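Putative non-ribosomal peptide synthetase (Actinomadura parvosata subsp. kistnae, PDB 6M7L) is a putative non-ribosomal peptide synthetase segment with a condensation-domain fold, probably a non-catalytic X domain that recruits cytochrome P450 enzymes to the carrier-bound peptide. Local coordinates at residues A268-M282 against A330-S342. Numbering follows the deposited sequence.
Sequences AGGTMFTAVHAALAM and AFTEILGRARDVS
Helix 272-282 and helix 331-342 meet around Ala278 and Leu335, whose CA atoms lie 5.2 Å apart, their axes approaching to 8.5 Å at 116° between N-to-C directions. The contact illustrates how small residues let two helices cross closely. Phe331 enters as a knob among Ala275, Ala278, Ala279 and Met282: CG anti to the backbone N (chi1 173°) swings the ring toward helix 272-282, where CB itself does not point. Its CE2-CZ edge faces Ala275 O in the ring plane; Met282 SD meets the rim at CD2 (3.9 Å), a Met-aromatic contact. Beside it, Ile334 CD1 meets Met282 CG. Ala338 CB lies over one face of the His277 imidazole in a CH-pi contact, while Thr274 CG2 rests against backbone, near Leu335 O and Arg339 N. The bent aliphatic chain of Arg339 follows the Gly269-Gly270 turn, a Schellman motif; NE donates to Ala268 O (2.7 Å), 22° out of the guanidinium plane, NH2 adding a weak bond. With an alanine here, Ala268 O would probably lose both donors and Asp340 its salt-bridge mate. Helix 272-288 packs on strands 374-380 and 410-418, helix 331-346 crossing its other side, a helix-on-sheet layering as in the CoA-dependent acyltransferase fold.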
loop_
_atom_site.group_PDB
_atom_site.type_symbol
_atom_site.label_atom_id
_atom_site.label_comp_id
_atom_site.label_asym_id
_atom_site.label_seq_id
_atom_site.Cartn_x
_atom_site.Cartn_y
_atom_site.Cartn_z
ATOM N N ALA A 268 14.682 -2.038 -29.937
ATOM C CA ALA A 268 14.543 -0.679 -30.444
ATOM C C ALA A 268 14.621 0.368 -29.339
ATOM O O ALA A 268 14.251 1.526 -29.563
ATOM C CB ALA A 268 13.236 -0.533 -31.222
ATOM N N GLY A 269 15.099 -0.009 -28.156
ATOM C CA GLY A 269 15.188 0.936 -27.060
ATOM C C GLY A 269 13.851 1.392 -26.522
ATOM O O GLY A 269 13.730 2.531 -26.058
ATOM N N GLY A 270 12.834 0.532 -26.577
ATOM C CA GLY A 270 11.512 0.859 -26.104
ATOM C C GLY A 270 11.086 -0.035 -24.952
ATOM O O GLY A 270 11.821 -0.920 -24.507
ATOM N N THR A 271 9.874 0.219 -24.477
ATOM C CA THR A 271 9.274 -0.525 -23.382
ATOM C C THR A 271 8.190 -1.451 -23.917
ATOM O O THR A 271 7.848 -1.429 -25.102
ATOM C CB THR A 271 8.689 0.430 -22.337
ATOM O OG1 THR A 271 7.630 1.194 -22.929
ATOM C CG2 THR A 271 9.763 1.380 -21.831
ATOM N N MET A 272 7.652 -2.283 -23.022
ATOM C CA MET A 272 6.499 -3.098 -23.393
ATOM C C MET A 272 5.319 -2.230 -23.802
ATOM O O MET A 272 4.550 -2.607 -24.692
ATOM C CB MET A 272 6.110 -4.025 -22.243
ATOM C CG MET A 272 6.689 -5.421 -22.364
ATOM S SD MET A 272 6.261 -6.187 -23.941
ATOM C CE MET A 272 4.474 -6.221 -23.832
ATOM N N PHE A 273 5.164 -1.065 -23.165
ATOM C CA PHE A 273 4.157 -0.106 -23.607
ATOM C C PHE A 273 4.354 0.249 -25.073
ATOM O O PHE A 273 3.388 0.297 -25.843
ATOM C CB PHE A 273 4.210 1.151 -22.736
ATOM C CG PHE A 273 3.139 2.161 -23.051
ATOM C CD1 PHE A 273 3.361 3.166 -23.981
ATOM C CD2 PHE A 273 1.912 2.112 -22.408
ATOM C CE1 PHE A 273 2.376 4.096 -24.270
ATOM C CE2 PHE A 273 0.925 3.041 -22.691
ATOM C CZ PHE A 273 1.157 4.033 -23.623
ATOM N N THR A 274 5.603 0.489 -25.481
ATOM C CA THR A 274 5.879 0.813 -26.876
ATOM C C THR A 274 5.518 -0.349 -27.794
ATOM O O THR A 274 5.046 -0.138 -28.917
ATOM C CB THR A 274 7.352 1.192 -27.043
ATOM O OG1 THR A 274 7.710 2.173 -26.061
ATOM C CG2 THR A 274 7.602 1.765 -28.430
ATOM N N ALA A 275 5.725 -1.584 -27.331
ATOM C CA ALA A 275 5.399 -2.743 -28.156
ATOM C C ALA A 275 3.894 -2.875 -28.360
ATOM O O ALA A 275 3.435 -3.137 -29.478
ATOM C CB ALA A 275 5.969 -4.012 -27.525
ATOM N N VAL A 276 3.110 -2.702 -27.294
ATOM C CA VAL A 276 1.657 -2.779 -27.424
ATOM C C VAL A 276 1.117 -1.543 -28.134
ATOM O O VAL A 276 0.150 -1.623 -28.901
ATOM C CB VAL A 276 1.009 -2.973 -26.041
ATOM C CG1 VAL A 276 -0.508 -3.047 -26.164
ATOM C CG2 VAL A 276 1.555 -4.224 -25.371
ATOM N N HIS A 277 1.730 -0.381 -27.886
ATOM C CA HIS A 277 1.351 0.836 -28.600
ATOM C C HIS A 277 1.481 0.646 -30.106
ATOM O O HIS A 277 0.567 0.983 -30.867
ATOM C CB HIS A 277 2.220 2.000 -28.115
ATOM C CG HIS A 277 1.906 3.320 -28.751
ATOM N ND1 HIS A 277 0.950 3.476 -29.731
ATOM C CD2 HIS A 277 2.429 4.551 -28.538
ATOM C CE1 HIS A 277 0.901 4.744 -30.099
ATOM N NE2 HIS A 277 1.788 5.418 -29.388
ATOM N N ALA A 278 2.613 0.096 -30.552
ATOM C CA ALA A 278 2.819 -0.123 -31.980
ATOM C C ALA A 278 1.811 -1.122 -32.532
ATOM O O ALA A 278 1.219 -0.901 -33.595
ATOM C CB ALA A 278 4.250 -0.595 -32.237
ATOM N N ALA A 279 1.600 -2.232 -31.818
ATOM C CA ALA A 279 0.639 -3.234 -32.268
ATOM C C ALA A 279 -0.760 -2.642 -32.381
ATOM O O ALA A 279 -1.433 -2.799 -33.405
ATOM C CB ALA A 279 0.645 -4.428 -31.316
ATOM N N LEU A 280 -1.209 -1.947 -31.332
ATOM C CA LEU A 280 -2.533 -1.334 -31.355
ATOM C C LEU A 280 -2.645 -0.307 -32.474
ATOM O O LEU A 280 -3.689 -0.199 -33.130
ATOM C CB LEU A 280 -2.828 -0.692 -29.997
ATOM C CG LEU A 280 -4.246 -0.190 -29.709
ATOM C CD1 LEU A 280 -5.250 -1.328 -29.787
ATOM C CD2 LEU A 280 -4.293 0.474 -28.344
ATOM N N ALA A 281 -1.571 0.451 -32.717
ATOM C CA ALA A 281 -1.582 1.438 -33.790
ATOM C C ALA A 281 -1.736 0.780 -35.156
ATOM O O ALA A 281 -2.336 1.367 -36.063
ATOM C CB ALA A 281 -0.304 2.275 -33.741
ATOM N N MET A 282 -1.199 -0.430 -35.325
ATOM C CA MET A 282 -1.399 -1.155 -36.574
ATOM C C MET A 282 -2.840 -1.628 -36.705
ATOM O O MET A 282 -3.448 -1.499 -37.773
ATOM C CB MET A 282 -0.440 -2.343 -36.656
ATOM C CG MET A 282 1.026 -1.962 -36.559
ATOM S SD MET A 282 2.148 -3.370 -36.658
ATOM C CE MET A 282 1.953 -3.842 -38.372
ATOM N N ALA A 330 7.234 -1.241 -41.059
ATOM C CA ALA A 330 7.206 -2.530 -40.389
ATOM C C ALA A 330 7.012 -2.331 -38.888
ATOM O O ALA A 330 7.144 -1.225 -38.361
ATOM C CB ALA A 330 8.487 -3.313 -40.673
ATOM N N PHE A 331 6.691 -3.429 -38.197
ATOM C CA PHE A 331 6.453 -3.349 -36.759
ATOM C C PHE A 331 7.655 -2.764 -36.030
ATOM O O PHE A 331 7.497 -1.933 -35.128
ATOM C CB PHE A 331 6.110 -4.729 -36.201
ATOM C CG PHE A 331 6.022 -4.767 -34.703
ATOM C CD1 PHE A 331 7.029 -5.352 -33.951
ATOM C CD2 PHE A 331 4.938 -4.208 -34.044
ATOM C CE1 PHE A 331 6.954 -5.387 -32.572
ATOM C CE2 PHE A 331 4.857 -4.238 -32.665
ATOM C CZ PHE A 331 5.867 -4.829 -31.928
ATOM N N THR A 332 8.866 -3.184 -36.406
ATOM C CA THR A 332 10.065 -2.586 -35.826
ATOM C C THR A 332 10.125 -1.093 -36.115
ATOM O O THR A 332 10.500 -0.298 -35.246
ATOM C CB THR A 332 11.317 -3.281 -36.363
ATOM O OG1 THR A 332 11.282 -3.295 -37.796
ATOM C CG2 THR A 332 11.400 -4.703 -35.849
ATOM N N GLU A 333 9.753 -0.693 -37.333
ATOM C CA GLU A 333 9.771 0.722 -37.684
ATOM C C GLU A 333 8.656 1.479 -36.975
ATOM O O GLU A 333 8.852 2.620 -36.540
ATOM C CB GLU A 333 9.661 0.885 -39.199
ATOM C CG GLU A 333 9.846 2.308 -39.691
ATOM C CD GLU A 333 9.894 2.390 -41.205
ATOM O OE1 GLU A 333 9.661 1.352 -41.862
ATOM O OE2 GLU A 333 10.169 3.488 -41.736
ATOM N N ILE A 334 7.479 0.860 -36.847
ATOM C CA ILE A 334 6.392 1.482 -36.099
ATOM C C ILE A 334 6.745 1.559 -34.619
ATOM O O ILE A 334 6.414 2.537 -33.935
ATOM C CB ILE A 334 5.078 0.714 -36.336
ATOM C CG1 ILE A 334 4.712 0.758 -37.819
ATOM C CG2 ILE A 334 3.953 1.285 -35.487
ATOM C CD1 ILE A 334 3.518 -0.079 -38.185
ATOM N N LEU A 335 7.431 0.536 -34.105
ATOM C CA LEU A 335 7.906 0.574 -32.726
ATOM C C LEU A 335 8.830 1.765 -32.502
ATOM O O LEU A 335 8.835 2.363 -31.420
ATOM C CB LEU A 335 8.614 -0.737 -32.386
ATOM C CG LEU A 335 8.660 -1.196 -30.929
ATOM C CD1 LEU A 335 8.835 -2.703 -30.874
ATOM C CD2 LEU A 335 9.783 -0.507 -30.169
ATOM N N GLY A 336 9.615 2.128 -33.517
ATOM C CA GLY A 336 10.464 3.301 -33.394
ATOM C C GLY A 336 9.667 4.589 -33.367
ATOM O O GLY A 336 9.913 5.468 -32.537
ATOM N N ARG A 337 8.696 4.719 -34.277
ATOM C CA ARG A 337 7.846 5.904 -34.287
ATOM C C ARG A 337 7.072 6.031 -32.982
ATOM O O ARG A 337 6.916 7.135 -32.448
ATOM C CB ARG A 337 6.884 5.857 -35.476
ATOM C CG ARG A 337 7.519 5.412 -36.781
ATOM C CD ARG A 337 7.318 6.434 -37.887
ATOM N NE ARG A 337 7.744 5.916 -39.185
ATOM C CZ ARG A 337 6.911 5.571 -40.163
ATOM N NH1 ARG A 337 5.602 5.700 -39.998
ATOM N NH2 ARG A 337 7.389 5.106 -41.309
ATOM N N ALA A 338 6.581 4.907 -32.454
ATOM C CA ALA A 338 5.910 4.933 -31.159
ATOM C C ALA A 338 6.865 5.370 -30.056
ATOM O O ALA A 338 6.508 6.189 -29.201
ATOM C CB ALA A 338 5.319 3.558 -30.849
ATOM N N ARG A 339 8.090 4.840 -30.067
ATOM C CA ARG A 339 9.065 5.206 -29.047
ATOM C C ARG A 339 9.417 6.686 -29.122
ATOM O O ARG A 339 9.543 7.355 -28.089
ATOM C CB ARG A 339 10.321 4.350 -29.197
ATOM C CG ARG A 339 11.349 4.543 -28.097
ATOM C CD ARG A 339 12.743 4.783 -28.663
ATOM N NE ARG A 339 13.048 3.899 -29.785
ATOM C CZ ARG A 339 13.242 4.314 -31.033
ATOM N NH1 ARG A 339 13.174 5.607 -31.320
ATOM N NH2 ARG A 339 13.513 3.440 -31.993
ATOM N N ASP A 340 9.568 7.220 -30.338
ATOM C CA ASP A 340 10.023 8.600 -30.486
ATOM C C ASP A 340 8.958 9.596 -30.045
ATOM O O ASP A 340 9.282 10.634 -29.454
ATOM C CB ASP A 340 10.441 8.874 -31.930
ATOM C CG ASP A 340 11.699 8.130 -32.324
ATOM O OD1 ASP A 340 11.714 7.511 -33.408
ATOM O OD2 ASP A 340 12.669 8.152 -31.538
ATOM N N VAL A 341 7.684 9.312 -30.327
ATOM C CA VAL A 341 6.645 10.261 -29.941
ATOM C C VAL A 341 6.424 10.230 -28.437
ATOM O O VAL A 341 6.031 11.241 -27.842
ATOM C CB VAL A 341 5.339 9.996 -30.716
ATOM C CG1 VAL A 341 4.692 8.697 -30.265
ATOM C CG2 VAL A 341 4.380 11.164 -30.542
ATOM N N SER A 342 6.684 9.090 -27.789
ATOM C CA SER A 342 6.511 9.022 -26.342
ATOM C C SER A 342 7.573 9.837 -25.614
ATOM O O SER A 342 7.289 10.423 -24.563
ATOM C CB SER A 342 6.537 7.567 -25.875
ATOM O OG SER A 342 6.151 7.469 -24.514
#